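Local coordinates for IMC sub-compartment protein ISP3 (Toxoplasma gondii, PDB 4CHJ) that belongs to a family of inner membrane complex sub-compartment proteins critical for parasite replication and adopts a pleckstrin homology fold, at residues E49-F52 against H56-E59; N69-T74 against R80-D85; V113-A118 against Q135-F140; F126-K129 against D133-C136. All coordinates share one frame; numbering follows the deposited sequence.

Overall arrangement
From the N terminus, interaction 1 comes first and closes the short turn of the hairpin between strands 46-51 and 57-65. Interaction 2 follows in series, closing the hairpin of strands 70-75 and 78-83 at the far edge of the same sheet, and touches interaction 1 where Leu73 meets Val50. Interaction 3 spans a longer loop, from strand 113-117 to the C-terminal helix 131-149. Interaction 4, the turn from strand 123-127 into that helix, nests at its end, and the two share Gln135 and Cys136. Side chains of interaction 2 also pack against Phe115, Phe126, Phe137 and Phe140, joining hairpin, sheet and helix in one interior.

Interaction 1. Residues E49-F52 against H56-E59; sequences EVLF and HRIE
Phe52 reaches across the end of a hairpin to His56 and Ile58. Its CG lies anti to the carbonyl carbon (chi1 -65°), which carries the ring over to segment 56-59. Phe52 CB starts 3.3 Å from the carbonyl O of His56, and the same oxygen sits in the plane of the ring, at its edge near CD2. Phe52 CD2 also lies over one face of the imidazole, 3.6 Å from His56 NE2, and the two rings form an offset stack with planes 18° apart. Further out, CE2 and CZ come up obliquely to Ile58, with Phe52 CE2 3.3 Å from Ile58 CD1. Behind the ring the backbones run antiparallel: Val50 and Ile58 are a hydrogen-bonded pair, Val50 N to Ile58 O at 3.0 Å and Ile58 N to Val50 O at 3.3 Å, whereas the bond from Phe52 N to His56 O is weak. Glu49 and Arg57 point to the other face of the sheet. Arg57 NH1 meets both carboxylate oxygens, OE2 of Glu49 at 2.9 Å and OE1 of Glu49 at 3.1 Å; it approaches OE1 from above the carboxylate plane, with the flat groups turned 54° against each other. In the turn, OD1 of Asp54 is hydrogen-bonded to ND1 of His56. The hairpin, first in the PH-fold sheet, is therefore closed near the surface by mixed chemistry: a stack and apolar contact on the Phe52 side, and a salt bridge on the Glu49 side that may offset part of the repulsion expected from nearby Glu59.

Interaction 2. Residues N69-T74 against R80-D85; sequences NFMNLT and RPIQLD
Leu84 fills the bend made by Asn69: its CB lies 3.5 Å from CG of Asn69, its CG against the Asn69 backbone, and CD1 beside the amide oxygen, while CD2 continues toward the backbone of Met71. The bend belongs to a G1 beta bulge in which Asn69 and Phe70 both face Asp65 of the neighbouring strand. Beyond it the hairpin becomes regular. On the buried face, Ile82 projects its CD1 against two side chains of the opposite strand, touching CE of Met71 at 3.7 Å and CD2 of Leu73 at 3.8 Å. Met71 reaches this spot by an extended chain whose CG stands between the backbone N and the carbonyl carbon (chi1 77°). Phe126 adds a further surface against Leu73 and Ile82. On the other face, Asn72 and Pro81 form a non-hydrogen-bonded pair, their side chains crossing at a slant. Met71 and Ile82 exchange two hydrogen bonds of 2.8 Å, Met71 N to Ile82 O and Ile82 N to Met71 O. At the open end, Leu84 N meets the carbonyl O of Asn69 at 2.9 Å, well above the carbonyl plane, and Asn69 ND2 donates a hydrogen bond to the anti lone pair of Asp85 OD1, the amide and carboxylate nearly coplanar. Apolar packing thus holds the inner face of this edge hairpin of the PH fold, while polar bonds secure its end near helix 131-149.

Interaction 3. Residues V113-A118 against Q135-F140; sequences VGFRLA and QCFVSF
Phe137 turns one edge of its ring to two side chains of strand 113-117. With CG anti to the backbone N (chi1 -179°), the ring stands out from the helix toward the sheet, and its rim meets a methyl and another ring. Phe137 CD2 lies 3.9 Å from CG1 of Val113, and the CB of that valine is in the ring plane. Farther along the same rim, Phe137 CE2 comes 4.0 Å from CE1 of Phe115, with CZ equally near. The two rings make an offset edge-to-face pair, the edge of Phe137 pointing to the face of Phe115, with planes 75° apart and centroids 5.7 Å apart. Helix and strand segments run at 20° to each other, their axes 9.3 Å apart at closest approach, a spacing bridged wholly by side chains. In PH domains the C-terminal helix closes one end of a strongly bent antiparallel barrel, and here Phe137 projects from that helix into the interior near the centre of the chain. Val138 comes next and is turned less directly to the strand; its CG2 sits 3.6 Å from CG1 of Val113, with the other methyl of Val113 only slightly farther away. Val113 therefore lies against two consecutive helix residues, a ring rim and a methyl of a branched side chain, and its CG2 also borders the carbonyl O of Ala134. Phe140, one turn on from Cys136, packs against Leu84 and Phe35 rather than this strand.

Interaction 4. Residues F126-K129 against D133-C136; sequences FSFK and DAQC
Phe128 lays its side chain against the backbone of the first turn of the C-terminal helix, at Asp133 and Ala134. Phe128 CB lies 3.9 Å from CB of Asp133 and 4.3 Å from CB of Ala134. The ring, with CG set beside the backbone N (chi1 -71°), leans along the helix so that Phe128 CD1 comes 3.9 Å from CA of Ala134; this approach is oblique. The carbonyl O of Asp133 lies over one face of the Phe128 ring, displaced toward its rim and 4.3 Å above the ring plane. Ala134 presents only a methyl here, and the ring lies close to the main chain; the touching atoms are mostly carbon. The second shell fixes both partners. The carboxylate of Asp133 points elsewhere, forming a salt bridge with Arg41 of helix 32-44, and its backbone N is hydrogen-bonded to OD1 of Asp130 in the turn. Phe128 in turn meets the ring of Phe137, their planes about 40° apart, and Phe137 also meets Phe126, whose ring stands edge-to-face to Phe115. Phe126 and Ser127 are held in the sheet by backbone bonds to Val113 and Glu49. A short connection thus carries the chain from the last strand straight into the long helix, its aromatic residue tucked beneath the helix start; this strand-to-helix passage, with the helix closing the barrel, is characteristic of the pleckstrin homology fold.

Interaction 1. Residues E49-F52 against H56-E59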
# COMPACT_ATOMS: atom_id res chain seq x y z
N GLU A 49 -4.80 4.07 7.23
CA GLU A 49 -3.85 4.76 8.12
C GLU A 49 -2.45 4.75 7.56
O GLU A 49 -1.97 3.72 7.10
CB GLU A 49 -3.80 4.08 9.48
CG GLU A 49 -5.00 4.30 10.35
CD GLU A 49 -4.97 3.42 11.57
OE1 GLU A 49 -4.10 2.52 11.64
OE2 GLU A 49 -5.81 3.63 12.47
N VAL A 50 -1.75 5.86 7.72
CA VAL A 50 -0.34 5.93 7.39
C VAL A 50 0.48 5.81 8.67
O VAL A 50 0.33 6.59 9.59
CB VAL A 50 0.01 7.26 6.71
CG1 VAL A 50 1.51 7.38 6.52
CG2 VAL A 50 -0.72 7.38 5.39
N LEU A 51 1.35 4.80 8.71
CA LEU A 51 2.26 4.59 9.83
C LEU A 51 3.46 5.53 9.77
O LEU A 51 3.91 5.91 8.70
CB LEU A 51 2.75 3.14 9.86
CG LEU A 51 1.67 2.07 9.96
CD1 LEU A 51 2.26 0.79 10.53
CD2 LEU A 51 0.51 2.56 10.81
N PHE A 52 3.98 5.88 10.94
CA PHE A 52 5.16 6.73 11.01
C PHE A 52 6.22 6.09 11.89
O PHE A 52 5.92 5.34 12.80
CB PHE A 52 4.79 8.12 11.52
CG PHE A 52 3.90 8.88 10.59
CD1 PHE A 52 4.42 9.47 9.45
CD2 PHE A 52 2.55 8.98 10.83
CE1 PHE A 52 3.60 10.16 8.58
CE2 PHE A 52 1.73 9.67 9.97
CZ PHE A 52 2.25 10.26 8.84
N HIS A 56 3.40 6.70 15.78
CA HIS A 56 2.05 7.23 15.65
C HIS A 56 1.53 7.07 14.22
O HIS A 56 2.30 6.86 13.29
CB HIS A 56 1.96 8.68 16.15
CG HIS A 56 2.17 9.71 15.10
ND1 HIS A 56 3.43 10.16 14.74
CD2 HIS A 56 1.30 10.40 14.34
CE1 HIS A 56 3.31 11.07 13.80
NE2 HIS A 56 2.03 11.24 13.54
N ARG A 57 0.22 7.16 14.07
CA ARG A 57 -0.45 7.04 12.80
C ARG A 57 -1.36 8.22 12.58
O ARG A 57 -1.69 8.94 13.52
CB ARG A 57 -1.28 5.79 12.78
CG ARG A 57 -0.45 4.54 12.87
CD ARG A 57 -1.31 3.38 13.29
NE ARG A 57 -1.54 3.38 14.72
CZ ARG A 57 -2.73 3.33 15.31
NH1 ARG A 57 -3.85 3.23 14.60
NH2 ARG A 57 -2.78 3.34 16.62
N ILE A 58 -1.76 8.39 11.33
CA ILE A 58 -2.81 9.31 10.98
C ILE A 58 -3.81 8.59 10.09
O ILE A 58 -3.41 7.95 9.10
CB ILE A 58 -2.26 10.51 10.21
CG1 ILE A 58 -1.30 11.30 11.08
CG2 ILE A 58 -3.40 11.40 9.75
CD1 ILE A 58 -0.35 12.19 10.29
N GLU A 59 -5.10 8.74 10.41
CA GLU A 59 -6.18 8.31 9.53
C GLU A 59 -6.26 9.21 8.31
O GLU A 59 -6.43 10.42 8.44
CB GLU A 59 -7.51 8.36 10.26
CG GLU A 59 -8.49 7.29 9.81
CD GLU A 59 -9.58 7.01 10.85
OE1 GLU A 59 -9.27 6.98 12.07
OE2 GLU A 59 -10.75 6.80 10.44

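Interaction 2. Residues N69-T74 against R80-D85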
# COMPACT_ATOMS: atom_id res chain seq x y z
N ASN A 69 -2.45 7.80 -13.19
CA ASN A 69 -1.32 7.18 -12.50
C ASN A 69 -0.88 7.93 -11.24
O ASN A 69 0.32 8.12 -10.99
CB ASN A 69 -0.15 6.97 -13.47
CG ASN A 69 0.33 5.51 -13.51
OD1 ASN A 69 -0.49 4.57 -13.56
ND2 ASN A 69 1.65 5.32 -13.51
N PHE A 70 -1.86 8.33 -10.43
CA PHE A 70 -1.56 8.83 -9.09
C PHE A 70 -2.51 8.28 -8.04
O PHE A 70 -3.60 7.82 -8.33
CB PHE A 70 -1.55 10.37 -9.05
CG PHE A 70 -2.92 10.99 -9.10
CD1 PHE A 70 -3.73 11.03 -7.96
CD2 PHE A 70 -3.38 11.59 -10.27
CE1 PHE A 70 -4.99 11.63 -8.01
CE2 PHE A 70 -4.63 12.19 -10.31
CZ PHE A 70 -5.44 12.20 -9.19
N MET A 71 -2.04 8.24 -6.81
CA MET A 71 -2.91 7.96 -5.69
C MET A 71 -2.71 9.05 -4.67
O MET A 71 -1.59 9.42 -4.37
CB MET A 71 -2.70 6.56 -5.13
CG MET A 71 -1.49 6.37 -4.25
SD MET A 71 -1.37 4.63 -3.80
CE MET A 71 0.30 4.55 -3.17
N ASN A 72 -3.81 9.58 -4.16
CA ASN A 72 -3.75 10.75 -3.33
C ASN A 72 -4.09 10.46 -1.90
O ASN A 72 -5.12 9.86 -1.62
CB ASN A 72 -4.70 11.81 -3.85
CG ASN A 72 -4.02 12.81 -4.74
OD1 ASN A 72 -3.51 12.47 -5.80
ND2 ASN A 72 -4.00 14.06 -4.30
N LEU A 73 -3.24 10.90 -1.00
CA LEU A 73 -3.52 10.78 0.40
C LEU A 73 -4.11 12.10 0.82
O LEU A 73 -3.53 13.15 0.59
CB LEU A 73 -2.23 10.54 1.18
CG LEU A 73 -1.86 9.09 1.41
CD1 LEU A 73 -2.99 8.38 2.15
CD2 LEU A 73 -1.61 8.42 0.07
N THR A 74 -5.28 12.04 1.43
CA THR A 74 -5.88 13.24 1.97
C THR A 74 -5.93 13.15 3.47
O THR A 74 -6.47 12.19 4.03
CB THR A 74 -7.30 13.47 1.43
OG1 THR A 74 -7.23 13.66 0.01
CG2 THR A 74 -7.92 14.70 2.08
N ARG A 80 -0.97 14.44 0.08
CA ARG A 80 0.27 13.88 -0.45
C ARG A 80 -0.07 12.97 -1.65
O ARG A 80 -0.72 11.95 -1.50
CB ARG A 80 1.07 13.15 0.64
CG ARG A 80 2.41 12.56 0.16
CD ARG A 80 3.50 12.49 1.25
NE ARG A 80 3.59 11.15 1.88
CZ ARG A 80 3.89 10.92 3.17
NH1 ARG A 80 4.16 11.92 4.00
NH2 ARG A 80 3.90 9.67 3.63
N PRO A 81 0.31 13.40 -2.87
CA PRO A 81 0.09 12.61 -4.06
C PRO A 81 1.28 11.73 -4.36
O PRO A 81 2.42 12.18 -4.31
CB PRO A 81 -0.06 13.67 -5.17
CG PRO A 81 0.09 15.01 -4.51
CD PRO A 81 0.78 14.75 -3.21
N ILE A 82 0.99 10.50 -4.72
CA ILE A 82 2.00 9.54 -5.01
C ILE A 82 1.79 9.11 -6.43
O ILE A 82 0.68 8.79 -6.81
CB ILE A 82 1.90 8.31 -4.07
CG1 ILE A 82 1.74 8.77 -2.61
CG2 ILE A 82 3.12 7.42 -4.23
CD1 ILE A 82 1.66 7.63 -1.61
N GLN A 83 2.86 9.10 -7.20
CA GLN A 83 2.81 8.62 -8.57
C GLN A 83 2.96 7.11 -8.59
O GLN A 83 3.87 6.56 -8.00
CB GLN A 83 3.91 9.26 -9.39
CG GLN A 83 4.03 10.76 -9.20
CD GLN A 83 3.35 11.53 -10.31
OE1 GLN A 83 3.70 11.40 -11.48
NE2 GLN A 83 2.36 12.33 -9.95
N LEU A 84 2.05 6.46 -9.31
CA LEU A 84 2.04 5.01 -9.46
C LEU A 84 3.32 4.57 -10.15
O LEU A 84 3.86 3.51 -9.86
CB LEU A 84 0.81 4.56 -10.22
CG LEU A 84 -0.52 4.96 -9.58
CD1 LEU A 84 -1.68 4.22 -10.21
CD2 LEU A 84 -0.49 4.73 -8.08
N ASP A 85 3.79 5.42 -11.04
CA ASP A 85 5.03 5.19 -11.77
C ASP A 85 6.17 5.14 -10.77
O ASP A 85 7.12 4.39 -10.92
CB ASP A 85 5.27 6.29 -12.81
CG ASP A 85 4.64 7.62 -12.41
OD1 ASP A 85 3.40 7.73 -12.40
OD2 ASP A 85 5.40 8.57 -12.10

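Interaction 3. Residues V113-A118 against Q135-F140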
# COMPACT_ATOMS: atom_id res chain seq x y z
N VAL A 113 1.03 -2.75 5.14
CA VAL A 113 1.79 -2.88 3.92
C VAL A 113 2.77 -1.74 3.77
O VAL A 113 2.41 -0.58 3.88
CB VAL A 113 0.87 -2.87 2.69
CG1 VAL A 113 1.65 -3.27 1.45
CG2 VAL A 113 -0.32 -3.77 2.91
N GLY A 114 4.02 -2.08 3.49
CA GLY A 114 5.06 -1.09 3.31
C GLY A 114 5.47 -1.07 1.86
O GLY A 114 5.41 -2.08 1.19
N PHE A 115 5.85 0.09 1.36
CA PHE A 115 6.30 0.20 -0.01
C PHE A 115 7.32 1.31 -0.13
O PHE A 115 7.42 2.17 0.74
CB PHE A 115 5.14 0.39 -0.99
CG PHE A 115 4.30 1.61 -0.73
CD1 PHE A 115 3.39 1.62 0.29
CD2 PHE A 115 4.41 2.73 -1.54
CE1 PHE A 115 2.61 2.71 0.55
CE2 PHE A 115 3.66 3.87 -1.27
CZ PHE A 115 2.73 3.84 -0.23
N ARG A 116 8.14 1.22 -1.15
CA ARG A 116 9.20 2.17 -1.32
C ARG A 116 9.02 2.96 -2.61
O ARG A 116 8.64 2.40 -3.65
CB ARG A 116 10.52 1.43 -1.31
CG ARG A 116 11.72 2.37 -1.26
CD ARG A 116 12.99 1.56 -1.26
NE ARG A 116 12.96 0.56 -0.19
CZ ARG A 116 12.96 -0.75 -0.38
NH1 ARG A 116 13.01 -1.25 -1.61
NH2 ARG A 116 12.95 -1.57 0.66
N LEU A 117 9.31 4.26 -2.53
CA LEU A 117 9.29 5.15 -3.68
C LEU A 117 10.70 5.33 -4.29
O LEU A 117 11.68 5.53 -3.57
CB LEU A 117 8.77 6.51 -3.26
CG LEU A 117 7.39 6.56 -2.59
CD1 LEU A 117 7.06 7.99 -2.24
CD2 LEU A 117 6.32 5.98 -3.48
N ALA A 118 10.75 5.32 -5.63
CA ALA A 118 11.98 5.39 -6.40
C ALA A 118 12.63 6.75 -6.27
O ALA A 118 13.86 6.86 -6.26
CB ALA A 118 11.69 5.10 -7.87
N GLN A 135 -4.06 -7.16 1.49
CA GLN A 135 -3.59 -8.06 0.45
C GLN A 135 -4.01 -7.60 -0.94
O GLN A 135 -3.28 -7.81 -1.90
CB GLN A 135 -4.08 -9.47 0.74
CG GLN A 135 -3.59 -9.98 2.08
CD GLN A 135 -3.73 -11.48 2.25
OE1 GLN A 135 -4.57 -12.11 1.62
NE2 GLN A 135 -2.93 -12.04 3.15
N CYS A 136 -5.12 -6.87 -1.03
CA CYS A 136 -5.50 -6.20 -2.28
C CYS A 136 -4.57 -5.06 -2.64
O CYS A 136 -4.26 -4.83 -3.81
CB CYS A 136 -6.92 -5.65 -2.19
SG CYS A 136 -8.17 -6.96 -2.17
N PHE A 137 -4.17 -4.28 -1.64
CA PHE A 137 -3.30 -3.15 -1.91
C PHE A 137 -1.96 -3.71 -2.37
O PHE A 137 -1.39 -3.25 -3.36
CB PHE A 137 -3.17 -2.30 -0.67
CG PHE A 137 -2.32 -1.10 -0.84
CD1 PHE A 137 -2.69 -0.10 -1.68
CD2 PHE A 137 -1.14 -0.98 -0.12
CE1 PHE A 137 -1.89 1.01 -1.84
CE2 PHE A 137 -0.34 0.14 -0.26
CZ PHE A 137 -0.72 1.14 -1.12
N VAL A 138 -1.56 -4.81 -1.75
CA VAL A 138 -0.35 -5.51 -2.18
C VAL A 138 -0.42 -5.91 -3.69
O VAL A 138 0.54 -5.69 -4.46
CB VAL A 138 -0.04 -6.74 -1.28
CG1 VAL A 138 1.10 -7.57 -1.85
CG2 VAL A 138 0.34 -6.30 0.13
N SER A 139 -1.56 -6.44 -4.12
CA SER A 139 -1.72 -6.88 -5.50
C SER A 139 -1.79 -5.70 -6.43
O SER A 139 -1.24 -5.74 -7.52
CB SER A 139 -2.97 -7.74 -5.65
OG SER A 139 -2.73 -9.02 -5.10
N PHE A 140 -2.45 -4.64 -5.99
CA PHE A 140 -2.52 -3.43 -6.80
C PHE A 140 -1.13 -2.86 -7.00
O PHE A 140 -0.76 -2.47 -8.10
CB PHE A 140 -3.43 -2.41 -6.11
CG PHE A 140 -3.27 -1.01 -6.63
CD1 PHE A 140 -3.58 -0.71 -7.94
CD2 PHE A 140 -2.81 -0.01 -5.81
CE1 PHE A 140 -3.43 0.57 -8.42
CE2 PHE A 140 -2.66 1.28 -6.28
CZ PHE A 140 -2.97 1.57 -7.59

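Interaction 4. Residues F126-K129 against D133-C136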
# COMPACT_ATOMS: atom_id res chain seq x y z
N PHE A 126 1.27 1.77 4.94
CA PHE A 126 -0.19 1.90 5.09
C PHE A 126 -0.72 0.71 5.90
O PHE A 126 -0.29 -0.41 5.71
CB PHE A 126 -0.86 1.88 3.71
CG PHE A 126 -0.61 3.12 2.88
CD1 PHE A 126 0.07 4.21 3.41
CD2 PHE A 126 -1.07 3.19 1.58
CE1 PHE A 126 0.28 5.35 2.64
CE2 PHE A 126 -0.87 4.32 0.82
CZ PHE A 126 -0.20 5.41 1.36
N SER A 127 -1.65 0.99 6.79
CA SER A 127 -2.37 -0.02 7.53
C SER A 127 -3.85 -0.00 7.11
O SER A 127 -4.49 1.06 7.06
CB SER A 127 -2.26 0.24 9.02
OG SER A 127 -2.92 -0.78 9.75
N PHE A 128 -4.37 -1.17 6.74
CA PHE A 128 -5.73 -1.26 6.18
C PHE A 128 -6.65 -1.90 7.17
O PHE A 128 -6.20 -2.49 8.17
CB PHE A 128 -5.73 -2.05 4.87
CG PHE A 128 -5.10 -1.31 3.73
CD1 PHE A 128 -3.73 -1.37 3.53
CD2 PHE A 128 -5.86 -0.43 2.97
CE1 PHE A 128 -3.14 -0.63 2.55
CE2 PHE A 128 -5.27 0.31 1.97
CZ PHE A 128 -3.90 0.23 1.78
N LYS A 129 -7.96 -1.77 6.91
CA LYS A 129 -8.96 -2.02 7.94
C LYS A 129 -9.05 -3.53 8.22
O LYS A 129 -9.42 -3.93 9.32
CB LYS A 129 -10.31 -1.42 7.53
CG LYS A 129 -11.39 -1.57 8.58
CD LYS A 129 -12.72 -0.93 8.18
CE LYS A 129 -13.78 -1.13 9.26
NZ LYS A 129 -15.08 -0.50 8.87
N ASP A 133 -8.15 -6.38 2.52
CA ASP A 133 -7.82 -5.07 1.97
C ASP A 133 -6.32 -4.85 1.81
O ASP A 133 -5.86 -4.31 0.80
CB ASP A 133 -8.42 -3.98 2.85
CG ASP A 133 -9.87 -3.72 2.53
OD1 ASP A 133 -10.43 -4.42 1.65
OD2 ASP A 133 -10.45 -2.78 3.11
N ALA A 134 -5.55 -5.32 2.79
CA ALA A 134 -4.11 -5.13 2.77
C ALA A 134 -3.55 -5.95 1.63
O ALA A 134 -2.73 -5.47 0.86
CB ALA A 134 -3.51 -5.59 4.09
N GLN A 135 -4.06 -7.16 1.49
CA GLN A 135 -3.59 -8.06 0.45
C GLN A 135 -4.01 -7.60 -0.94
O GLN A 135 -3.28 -7.81 -1.90
CB GLN A 135 -4.08 -9.47 0.74
CG GLN A 135 -3.59 -9.98 2.08
CD GLN A 135 -3.73 -11.48 2.25
OE1 GLN A 135 -4.57 -12.11 1.62
NE2 GLN A 135 -2.93 -12.04 3.15
N CYS A 136 -5.12 -6.87 -1.03
CA CYS A 136 -5.50 -6.20 -2.28
C CYS A 136 -4.57 -5.06 -2.64
O CYS A 136 -4.26 -4.83 -3.81
CB CYS A 136 -6.92 -5.65 -2.19
SG CYS A 136 -8.17 -6.96 -2.17